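Local coordinates for peptidoglycan N-acetylglucosamine deacetylase (Bacillus cereus, PDB 5O6Y), which removes acetyl groups from N-acetylglucosamine residues of cell-wall peptidoglycan in a zinc-dependent hydrolysis, and also acts on soluble chitin substrates, at residues 10-15 with 138-143; 37-42 with 182-187; 143-148 with 168-173. All blocks are in the same frame, centred on the assembly; numbering follows the deposited sequence. Where two conformers were deposited one is given.

Contact 1 of 3, residues 10-15 with 138-143. With 5YA (4-naphthalen-1-yl-~{N}-oxidanyl-benzamide), chain C.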
loop_
_atom_site.group_PDB
_atom_site.type_symbol
_atom_site.label_atom_id
_atom_site.label_comp_id
_atom_site.label_asym_id
_atom_site.label_seq_id
_atom_site.Cartn_x
_atom_site.Cartn_y
_atom_site.Cartn_z
ATOM N N TYR B 10 13.093 1.249 -14.465
ATOM C CA TYR B 10 11.987 2.128 -14.114
ATOM C C TYR B 10 11.944 2.324 -12.606
ATOM O O TYR B 10 12.661 1.664 -11.848
ATOM C CB TYR B 10 10.646 1.567 -14.605
ATOM C CG TYR B 10 10.641 1.174 -16.061
ATOM C CD1 TYR B 10 10.707 -0.160 -16.440
ATOM C CD2 TYR B 10 10.580 2.138 -17.058
ATOM C CE1 TYR B 10 10.706 -0.523 -17.774
ATOM C CE2 TYR B 10 10.580 1.784 -18.392
ATOM C CZ TYR B 10 10.643 0.453 -18.745
ATOM O OH TYR B 10 10.646 0.106 -20.075
ATOM N N ALA B 11 11.088 3.253 -12.177
ATOM C CA ALA B 11 10.792 3.456 -10.761
ATOM C C ALA B 11 9.806 2.370 -10.347
ATOM O O ALA B 11 8.587 2.558 -10.357
ATOM C CB ALA B 11 10.237 4.852 -10.509
ATOM N N TYR B 12 10.350 1.215 -9.970
ATOM C CA TYR B 12 9.559 0.005 -9.783
ATOM C C TYR B 12 10.326 -0.919 -8.851
ATOM O O TYR B 12 11.512 -1.178 -9.078
ATOM C CB TYR B 12 9.292 -0.661 -11.142
ATOM C CG TYR B 12 8.528 -1.968 -11.113
ATOM C CD1 TYR B 12 7.156 -1.994 -10.896
ATOM C CD2 TYR B 12 9.176 -3.173 -11.349
ATOM C CE1 TYR B 12 6.457 -3.189 -10.889
ATOM C CE2 TYR B 12 8.488 -4.369 -11.342
ATOM C CZ TYR B 12 7.131 -4.374 -11.112
ATOM O OH TYR B 12 6.450 -5.569 -11.108
ATOM N N ALA B 13 9.662 -1.404 -7.805
ATOM C CA ALA B 13 10.349 -2.205 -6.804
ATOM C C ALA B 13 9.364 -3.134 -6.110
ATOM O O ALA B 13 8.155 -2.891 -6.087
ATOM C CB ALA B 13 11.057 -1.323 -5.768
ATOM N N PHE B 14 9.912 -4.208 -5.543
ATOM C CA PHE B 14 9.162 -5.156 -4.731
ATOM C C PHE B 14 9.464 -5.050 -3.245
ATOM O O PHE B 14 8.606 -5.390 -2.429
ATOM C CB PHE B 14 9.448 -6.594 -5.186
ATOM C CG PHE B 14 8.969 -6.900 -6.576
ATOM C CD1 PHE B 14 7.757 -7.536 -6.781
ATOM C CD2 PHE B 14 9.734 -6.556 -7.679
ATOM C CE1 PHE B 14 7.313 -7.819 -8.060
ATOM C CE2 PHE B 14 9.297 -6.834 -8.960
ATOM C CZ PHE B 14 8.084 -7.467 -9.151
ATOM N N SER B 15 10.658 -4.588 -2.877
ATOM C CA SER B 15 11.076 -4.520 -1.484
ATOM C C SER B 15 12.070 -3.375 -1.330
ATOM O O SER B 15 12.405 -2.685 -2.296
ATOM C CB SER B 15 11.676 -5.854 -1.026
ATOM O OG SER B 15 12.746 -6.254 -1.865
ATOM N N ILE B 138 6.131 2.853 -8.623
ATOM C CA ILE B 138 5.248 1.713 -8.420
ATOM C C ILE B 138 5.926 0.741 -7.466
ATOM O O ILE B 138 7.088 0.367 -7.666
ATOM C CB ILE B 138 4.898 1.024 -9.750
ATOM C CG1 ILE B 138 3.856 1.834 -10.529
ATOM C CG2 ILE B 138 4.370 -0.379 -9.500
ATOM C CD1 ILE B 138 4.409 3.047 -11.232
ATOM N N VAL B 139 5.204 0.338 -6.426
ATOM C CA VAL B 139 5.712 -0.596 -5.431
ATOM C C VAL B 139 4.746 -1.765 -5.352
ATOM O O VAL B 139 3.553 -1.573 -5.082
ATOM C CB VAL B 139 5.884 0.066 -4.054
ATOM C CG1 VAL B 139 6.389 -0.950 -3.041
ATOM C CG2 VAL B 139 6.833 1.244 -4.152
ATOM N N GLN B 140 5.253 -2.971 -5.604
ATOM C CA GLN B 140 4.477 -4.183 -5.390
ATOM C C GLN B 140 4.576 -4.581 -3.923
ATOM O O GLN B 140 4.368 -3.745 -3.038
ATOM C CB GLN B 140 4.965 -5.313 -6.301
ATOM C CG GLN B 140 5.010 -4.958 -7.787
ATOM C CD GLN B 140 3.645 -5.001 -8.464
ATOM O OE1 GLN B 140 2.609 -5.102 -7.806
ATOM N NE2 GLN B 140 3.644 -4.927 -9.790
ATOM N N TRP B 141 4.908 -5.840 -3.651
ATOM C CA TRP B 141 5.030 -6.304 -2.275
ATOM C C TRP B 141 5.915 -7.541 -2.244
ATOM O O TRP B 141 6.094 -8.224 -3.255
ATOM C CB TRP B 141 3.658 -6.603 -1.660
ATOM C CG TRP B 141 2.915 -7.706 -2.351
ATOM C CD1 TRP B 141 2.919 -9.031 -2.019
ATOM C CD2 TRP B 141 2.059 -7.581 -3.492
ATOM N NE1 TRP B 141 2.118 -9.738 -2.883
ATOM C CE2 TRP B 141 1.578 -8.871 -3.797
ATOM C CE3 TRP B 141 1.651 -6.505 -4.286
ATOM C CZ2 TRP B 141 0.712 -9.112 -4.860
ATOM C CZ3 TRP B 141 0.791 -6.746 -5.341
ATOM C CH2 TRP B 141 0.332 -8.040 -5.620
ATOM N N SER B 142 6.463 -7.821 -1.058
ATOM C CA SER B 142 7.331 -8.972 -0.851
ATOM C C SER B 142 6.755 -10.017 0.091
ATOM O O SER B 142 7.236 -11.154 0.091
ATOM C CB SER B 142 8.696 -8.525 -0.308
ATOM O OG SER B 142 9.577 -8.188 -1.362
ATOM N N VAL B 143 5.754 -9.665 0.897
ATOM C CA VAL B 143 5.134 -10.587 1.843
ATOM C C VAL B 143 3.624 -10.476 1.682
ATOM O O VAL B 143 3.055 -9.394 1.868
ATOM C CB VAL B 143 5.547 -10.297 3.296
ATOM C CG1 VAL B 143 4.920 -11.318 4.236
ATOM C CG2 VAL B 143 7.061 -10.295 3.439
HETATM C C1 5YA C . -1.835 -13.513 -4.741
HETATM C C2 5YA C . -2.279 -12.216 -4.467
HETATM C C3 5YA C . -3.166 -11.571 -5.326
HETATM C C4 5YA C . -3.629 -12.234 -6.500
HETATM C C5 5YA C . -3.177 -13.556 -6.779
HETATM C C6 5YA C . -2.269 -14.191 -5.879
HETATM C C7 5YA C . -4.535 -11.596 -7.397
HETATM C C8 5YA C . -4.970 -12.269 -8.535
HETATM O O1 5YA C . -4.178 -5.351 -3.714
HETATM C C9 5YA C . -4.527 -13.568 -8.810
HETATM C C10 5YA C . -3.642 -14.219 -7.953
HETATM C C11 5YA C . -3.629 -10.189 -5.027
HETATM C C12 5YA C . -2.877 -9.106 -5.451
HETATM C C13 5YA C . -3.300 -7.815 -5.179
HETATM N N1 5YA C . -6.206 -5.897 -4.456
HETATM C C14 5YA C . -4.478 -7.611 -4.482
HETATM C C15 5YA C . -5.232 -8.695 -4.057
HETATM C C16 5YA C . -4.809 -9.984 -4.329
HETATM C C17 5YA C . -4.947 -6.189 -4.183
HETATM O O2 5YA C . -6.709 -4.610 -4.210
#

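Contact 2 of 3, residues 37-42 with 182-187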
loop_
_atom_site.group_PDB
_atom_site.type_symbol
_atom_site.label_atom_id
_atom_site.label_comp_id
_atom_site.label_asym_id
_atom_site.label_seq_id
_atom_site.Cartn_x
_atom_site.Cartn_y
_atom_site.Cartn_z
ATOM N N PRO B 37 -10.799 2.216 10.041
ATOM C CA PRO B 37 -10.665 2.872 11.354
ATOM C C PRO B 37 -10.045 1.975 12.413
ATOM O O PRO B 37 -9.258 2.453 13.239
ATOM C CB PRO B 37 -12.111 3.254 11.704
ATOM C CG PRO B 37 -12.823 3.296 10.401
ATOM C CD PRO B 37 -12.201 2.213 9.583
ATOM N N LYS B 38 -10.378 0.681 12.413
ATOM C CA LYS B 38 -9.786 -0.234 13.383
ATOM C C LYS B 38 -8.283 -0.368 13.169
ATOM O O LYS B 38 -7.516 -0.476 14.134
ATOM C CB LYS B 38 -10.462 -1.603 13.297
ATOM C CG LYS B 38 -11.904 -1.621 13.771
ATOM C CD LYS B 38 -12.510 -3.006 13.621
ATOM C CE LYS B 38 -13.884 -3.083 14.262
ATOM N NZ LYS B 38 -14.475 -4.445 14.146
ATOM N N ILE B 39 -7.844 -0.367 11.910
ATOM C CA ILE B 39 -6.416 -0.436 11.612
ATOM C C ILE B 39 -5.707 0.811 12.121
ATOM O O ILE B 39 -4.656 0.727 12.769
ATOM C CB ILE B 39 -6.198 -0.633 10.102
ATOM C CG1 ILE B 39 -6.727 -2.000 9.663
ATOM C CG2 ILE B 39 -4.724 -0.462 9.744
ATOM C CD1 ILE B 39 -6.972 -2.109 8.176
ATOM N N LEU B 40 -6.272 1.988 11.836
ATOM C CA LEU B 40 -5.669 3.239 12.287
ATOM C C LEU B 40 -5.558 3.285 13.805
ATOM O O LEU B 40 -4.596 3.844 14.348
ATOM C CB LEU B 40 -6.487 4.423 11.773
ATOM C CG LEU B 40 -6.546 4.595 10.256
ATOM C CD1 LEU B 40 -7.773 5.395 9.848
ATOM C CD2 LEU B 40 -5.281 5.266 9.753
ATOM N N ASP B 41 -6.531 2.696 14.507
ATOM C CA ASP B 41 -6.467 2.659 15.963
ATOM C C ASP B 41 -5.321 1.779 16.445
ATOM O O ASP B 41 -4.604 2.143 17.382
ATOM C CB ASP B 41 -7.795 2.172 16.538
ATOM C CG ASP B 41 -8.886 3.218 16.442
ATOM O OD1 ASP B 41 -8.564 4.383 16.130
ATOM O OD2 ASP B 41 -10.064 2.871 16.670
ATOM N N LYS B 42 -5.125 0.621 15.819
ATOM C CA LYS B 42 -4.047 -0.267 16.243
ATOM C C LYS B 42 -2.685 0.264 15.806
ATOM O O LYS B 42 -1.693 0.106 16.525
ATOM C CB LYS B 42 -4.291 -1.675 15.700
ATOM C CG LYS B 42 -5.446 -2.388 16.385
ATOM C CD LYS B 42 -5.686 -3.768 15.803
ATOM C CE LYS B 42 -6.849 -4.456 16.501
ATOM N NZ LYS B 42 -6.579 -4.665 17.951
ATOM N N GLY B 182 -9.690 -11.042 11.168
ATOM C CA GLY B 182 -8.475 -11.694 11.628
ATOM C C GLY B 182 -7.208 -10.974 11.212
ATOM O O GLY B 182 -6.176 -11.111 11.880
ATOM N N SER B 183 -7.264 -10.204 10.122
ATOM C CA SER B 183 -6.115 -9.425 9.676
ATOM C C SER B 183 -5.899 -8.196 10.550
ATOM O O SER B 183 -4.753 -7.813 10.812
ATOM C CB SER B 183 -6.298 -9.014 8.212
ATOM O OG SER B 183 -5.268 -8.144 7.774
ATOM N N VAL B 184 -6.981 -7.560 11.001
ATOM C CA VAL B 184 -6.841 -6.443 11.928
ATOM C C VAL B 184 -6.318 -6.936 13.272
ATOM O O VAL B 184 -5.476 -6.286 13.903
ATOM C CB VAL B 184 -8.178 -5.693 12.071
ATOM C CG1 VAL B 184 -8.056 -4.571 13.084
ATOM C CG2 VAL B 184 -8.619 -5.137 10.725
ATOM N N ASP B 185 -6.791 -8.102 13.720
ATOM C CA ASP B 185 -6.309 -8.666 14.979
ATOM C C ASP B 185 -4.825 -9.004 14.905
ATOM O O ASP B 185 -4.094 -8.836 15.888
ATOM C CB ASP B 185 -7.117 -9.912 15.343
ATOM C CG ASP B 185 -8.572 -9.602 15.634
ATOM O OD1 ASP B 185 -8.868 -8.458 16.040
ATOM O OD2 ASP B 185 -9.419 -10.505 15.462
ATOM N N ALA B 186 -4.360 -9.480 13.746
ATOM C CA ALA B 186 -2.975 -9.920 13.615
ATOM C C ALA B 186 -1.978 -8.788 13.825
ATOM O O ALA B 186 -0.809 -9.059 14.126
ATOM C CB ALA B 186 -2.752 -10.560 12.245
ATOM N N LEU B 187 -2.407 -7.532 13.674
ATOM C CA LEU B 187 -1.503 -6.408 13.897
ATOM C C LEU B 187 -0.969 -6.387 15.324
ATOM O O LEU B 187 0.176 -5.979 15.551
ATOM C CB LEU B 187 -2.213 -5.090 13.577
ATOM C CG LEU B 187 -2.461 -4.776 12.099
ATOM C CD1 LEU B 187 -3.405 -3.595 11.944
ATOM C CD2 LEU B 187 -1.147 -4.500 11.388
#

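Contact 3 of 3, residues 143-148 with 168-173. With 5YA (4-naphthalen-1-yl-~{N}-oxidanyl-benzamide), chain C.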
loop_
_atom_site.group_PDB
_atom_site.type_symbol
_atom_site.label_atom_id
_atom_site.label_comp_id
_atom_site.label_asym_id
_atom_site.label_seq_id
_atom_site.Cartn_x
_atom_site.Cartn_y
_atom_site.Cartn_z
ATOM N N VAL B 143 5.754 -9.665 0.897
ATOM C CA VAL B 143 5.134 -10.587 1.843
ATOM C C VAL B 143 3.624 -10.476 1.682
ATOM O O VAL B 143 3.055 -9.394 1.868
ATOM C CB VAL B 143 5.547 -10.297 3.296
ATOM C CG1 VAL B 143 4.920 -11.318 4.236
ATOM C CG2 VAL B 143 7.061 -10.295 3.439
ATOM N N ASP B 144 2.979 -11.589 1.339
ATOM C CA ASP B 144 1.540 -11.634 1.105
ATOM C C ASP B 144 0.874 -12.314 2.295
ATOM O O ASP B 144 1.084 -13.509 2.530
ATOM C CB ASP B 144 1.219 -12.375 -0.191
ATOM C CG ASP B 144 -0.157 -12.035 -0.733
ATOM O OD1 ASP B 144 -0.263 -11.742 -1.942
ATOM O OD2 ASP B 144 -1.130 -12.040 0.051
ATOM N N THR B 145 0.065 -11.557 3.037
ATOM C CA THR B 145 -0.679 -12.123 4.155
ATOM C C THR B 145 -1.888 -12.935 3.713
ATOM O O THR B 145 -2.506 -13.588 4.561
ATOM C CB THR B 145 -1.148 -11.015 5.102
ATOM O OG1 THR B 145 -2.203 -10.269 4.480
ATOM C CG2 THR B 145 -0.003 -10.076 5.433
ATOM N N VAL B 146 -2.219 -12.915 2.415
ATOM C CA VAL B 146 -3.435 -13.480 1.824
ATOM C C VAL B 146 -4.633 -13.298 2.751
ATOM O O VAL B 146 -5.477 -14.192 2.887
ATOM C CB VAL B 146 -3.245 -14.961 1.423
ATOM C CG1 VAL B 146 -2.164 -15.086 0.356
ATOM C CG2 VAL B 146 -2.923 -15.860 2.618
ATOM N N ASP B 147 -4.733 -12.117 3.368
ATOM C CA ASP B 147 -5.787 -11.862 4.343
ATOM C C ASP B 147 -7.171 -11.804 3.710
ATOM O O ASP B 147 -8.165 -12.032 4.408
ATOM C CB ASP B 147 -5.501 -10.561 5.093
ATOM C CG ASP B 147 -5.352 -9.370 4.164
ATOM O OD1 ASP B 147 -5.359 -9.563 2.930
ATOM O OD2 ASP B 147 -5.230 -8.238 4.674
ATOM N N TRP B 148 -7.258 -11.512 2.410
ATOM C CA TRP B 148 -8.553 -11.437 1.744
ATOM C C TRP B 148 -9.284 -12.772 1.745
ATOM O O TRP B 148 -10.493 -12.804 1.490
ATOM C CB TRP B 148 -8.372 -10.939 0.310
ATOM C CG TRP B 148 -7.474 -11.809 -0.509
ATOM C CD1 TRP B 148 -6.115 -11.729 -0.600
ATOM C CD2 TRP B 148 -7.870 -12.896 -1.354
ATOM N NE1 TRP B 148 -5.639 -12.698 -1.449
ATOM C CE2 TRP B 148 -6.697 -13.427 -1.926
ATOM C CE3 TRP B 148 -9.102 -13.469 -1.683
ATOM C CZ2 TRP B 148 -6.721 -14.507 -2.809
ATOM C CZ3 TRP B 148 -9.124 -14.540 -2.558
ATOM C CH2 TRP B 148 -7.941 -15.047 -3.111
ATOM N N SER B 168 11.251 -5.711 3.730
ATOM C CA SER B 168 10.014 -6.337 3.293
ATOM C C SER B 168 8.893 -5.313 3.147
ATOM O O SER B 168 8.808 -4.333 3.894
ATOM C CB SER B 168 9.591 -7.429 4.275
ATOM O OG SER B 168 10.426 -8.569 4.164
ATOM N N VAL B 169 8.031 -5.552 2.162
ATOM C CA VAL B 169 6.832 -4.757 1.928
ATOM C C VAL B 169 5.644 -5.688 2.119
ATOM O O VAL B 169 5.401 -6.575 1.290
ATOM C CB VAL B 169 6.822 -4.123 0.532
ATOM C CG1 VAL B 169 5.526 -3.353 0.304
ATOM C CG2 VAL B 169 8.032 -3.216 0.357
ATOM N N ILE B 170 4.910 -5.494 3.204
ATOM C CA ILE B 170 3.837 -6.399 3.597
ATOM C C ILE B 170 2.517 -5.873 3.053
ATOM O O ILE B 170 2.236 -4.672 3.126
ATOM C CB ILE B 170 3.797 -6.561 5.129
ATOM C CG1 ILE B 170 5.197 -6.900 5.652
ATOM C CG2 ILE B 170 2.810 -7.641 5.523
ATOM C CD1 ILE B 170 5.311 -6.906 7.160
ATOM N N LEU B 171 1.703 -6.775 2.505
ATOM C CA LEU B 171 0.441 -6.423 1.862
ATOM C C LEU B 171 -0.725 -6.900 2.717
ATOM O O LEU B 171 -0.848 -8.098 2.996
ATOM C CB LEU B 171 0.353 -7.032 0.462
ATOM C CG LEU B 171 -1.020 -6.973 -0.216
ATOM C CD1 LEU B 171 -1.459 -5.534 -0.451
ATOM C CD2 LEU B 171 -1.013 -7.753 -1.521
ATOM N N GLN B 172 -1.580 -5.964 3.121
ATOM C CA GLN B 172 -2.845 -6.265 3.774
ATOM C C GLN B 172 -3.950 -5.474 3.086
ATOM O O GLN B 172 -3.693 -4.627 2.227
ATOM C CB GLN B 172 -2.793 -5.953 5.276
ATOM C CG GLN B 172 -1.871 -6.877 6.059
ATOM C CD GLN B 172 -1.808 -6.537 7.535
ATOM O OE1 GLN B 172 -0.993 -5.717 7.960
ATOM N NE2 GLN B 172 -2.666 -7.170 8.326
ATOM N N HIS B 173 -5.195 -5.752 3.465
ATOM C CA HIS B 173 -6.345 -5.157 2.801
ATOM C C HIS B 173 -7.300 -4.539 3.813
ATOM O O HIS B 173 -7.442 -5.020 4.940
ATOM C CB HIS B 173 -7.103 -6.188 1.949
ATOM C CG HIS B 173 -6.327 -6.680 0.766
ATOM N ND1 HIS B 173 -5.592 -7.845 0.790
ATOM C CD2 HIS B 173 -6.168 -6.158 -0.473
ATOM C CE1 HIS B 173 -5.015 -8.022 -0.385
ATOM N NE2 HIS B 173 -5.348 -7.013 -1.170
HETATM C C1 5YA C . -1.835 -13.513 -4.741
HETATM C C2 5YA C . -2.279 -12.216 -4.467
HETATM C C3 5YA C . -3.166 -11.571 -5.326
HETATM C C4 5YA C . -3.629 -12.234 -6.500
HETATM C C5 5YA C . -3.177 -13.556 -6.779
HETATM C C6 5YA C . -2.269 -14.191 -5.879
HETATM C C7 5YA C . -4.535 -11.596 -7.397
HETATM C C8 5YA C . -4.970 -12.269 -8.535
HETATM O O1 5YA C . -4.178 -5.351 -3.714
HETATM C C9 5YA C . -4.527 -13.568 -8.810
HETATM C C10 5YA C . -3.642 -14.219 -7.953
HETATM C C11 5YA C . -3.629 -10.189 -5.027
HETATM C C12 5YA C . -2.877 -9.106 -5.451
HETATM C C13 5YA C . -3.300 -7.815 -5.179
HETATM N N1 5YA C . -6.206 -5.897 -4.456
HETATM C C14 5YA C . -4.478 -7.611 -4.482
HETATM C C15 5YA C . -5.232 -8.695 -4.057
HETATM C C16 5YA C . -4.809 -9.984 -4.329
HETATM C C17 5YA C . -4.947 -6.189 -4.183
HETATM O O2 5YA C . -6.709 -4.610 -4.210
#

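Contact 1 of 3, residues 10-15 with 138-143
Tyr-12 and Ala-13 pair in parallel with Ile-138 and Val-139, making an outermost strand of a small three-stranded parallel sheet whose third member is strand 115-116. Three backbone bonds hold the pair: Ile-138 N donates to Ala-11 O at 3.0 Å, Ala-13 N reaches Ile-138 O, and Gln-140 N carries the ladder past the strand end to Ala-13 O. Beyond it, the hydroxyl of Ser-142 makes a weak bond to Phe-14 O.

On the face that carries Tyr-12 and Ile-138, the tyrosine crosses the isoleucine obliquely; a chi1 of 177° turns its ring toward Ile-138, and CD1 meets Ile-138 CG2 at 3.5 Å at the ring edge. Leu-128 of helix 125-133 packs against both side chains. On the other face, Ala-13 and Val-139 both touch Phe-208. Past the strand, Phe-14 runs beside Gln-140, its CD1 3.6 Å from Gln-140 CB.

Among side-chain polar groups, Gln-140 NE2 has Gly-121 O as its stronger partner and Tyr-12 OH, at 3.2 Å, as its second acceptor, the amide standing almost square (87°) to the tyrosine ring. Next along, Trp-141 points away from segment 10-15 and brings its CH2 to 3.4 Å from C12 of the bound hydroxamate.

Contact 2 of 3, residues 37-42 with 182-187
Lys-42 packs across Val-184 on its way to a salt bridge between its NZ and OD2 of Asp-188, one residue past segment 182-187. Along that path its CD lies 3.2 Å from Val-184 O, a contact of carbon against oxygen and not a bond. The lysine is extended as far as CE and bends only at the last torsion (chi4 -62°), which turns NZ to Asp-188. Asp-185 OD1, 4.8 Å from Lys-42 NZ, does not touch it but may add to the negative field there.

The rest of the join is apolar and centres on Val-184. Its CG1, anti to the backbone N (chi1 177°), meets the lysines: CE of Lys-42 lies 3.6 Å from this methyl, and CB of Lys-38 touches it too before the Lys-38 chain leads away to Gln-181. The other methyl, CG2, packs against Ile-39 CG1 at 3.8 Å. One turn on, Leu-187 sends CD1 to Ile-39 CG2 at 4.0 Å, the two side chains crossing at about a right angle. Ile-39 and Leu-187 also both rest on Phe-27 of strand 22-28, so the inner side of the join is greasy and the outer side is edged by lysines.

The two helix segments run almost parallel, 7° apart with axes 9.7 Å from each other. They follow the neighbouring, parallel-paired strands 22-28 and 169-173, an arrangement typical of the helical layer around the distorted beta/alpha barrel of the NodB-type deacetylases.

Contact 3 of 3, residues 143-148 with 168-173
Two parallel strands of a beta-alpha-beta unit, 143-144 and 169-173, joined through helix 153-163, meet here and run on into the active site, Val-143 opposite Ile-170 and Asp-144 opposite Leu-171. Val-143 is held by both its backbone polar atoms: its N donates to Val-169 O, and its O accepts from Leu-171 N at 3.0 Å. On the face carrying Val-143 and Ile-170, these two side chains pack together and Val-160 of the linking helix packs on Ile-170.

Past the paired residues the strand from Val-143 gives way to a loop, and side chains take over the bridging. Thr-145 OG1 donates to Leu-171 O at 3.0 Å, in the carbonyl plane, while its methyl CG2 crosses to Ile-170 CG2. Asp-144 forms an Asx turn, OD2 accepting from Val-146 N at 2.7 Å; its OD1 comes to 3.3 Å from C2 of the ligand's naphthalene.

Asp-147 reaches across to His-173 with both oxygens. OD1 accepts from ND1 at 2.8 Å, in the ring plane and dead straight (179°), and OD2 accepts from His-173 N at 2.8 Å, each through a syn lone pair; Ser-183 OG bonds OD2 as well. The aspartate's CG lies between backbone N and carbonyl carbon (chi1 57°), which swings the carboxylate across to the histidine. Trp-148 runs beside His-173, its CD1 3.9 Å from CE1, but the two rings stand perpendicular and do not stack.

The straight ND1 bond helps fix the rotation of the imidazole, and NE2 faces the hydroxamate, 3.1 Å from C17, a placement consistent with the predicted role of His-173 as proton donor.

How the contacts relate
Contacts 1 and 3 follow one another along the chain and share Val-143; Ser-142 N of contact 1 probably bonds Val-169 O of contact 3, so the small three-stranded sheet is tied to the strands of the barrel. Both border the bound hydroxamate ligand, contact 1 with an indole and contact 3 with a carboxylate and an imidazole. Contact 2 lies across the chain's centre from contact 1, about 24 Å between centres, in the outer helical layer, yet Ser-183 links it to Gln-172 and Asp-147 of contact 3. Chemistry follows place: backbone ladders in contacts 1 and 3, apolar packing between the helices. Contact 1 is only partly buried; the others are largely buried.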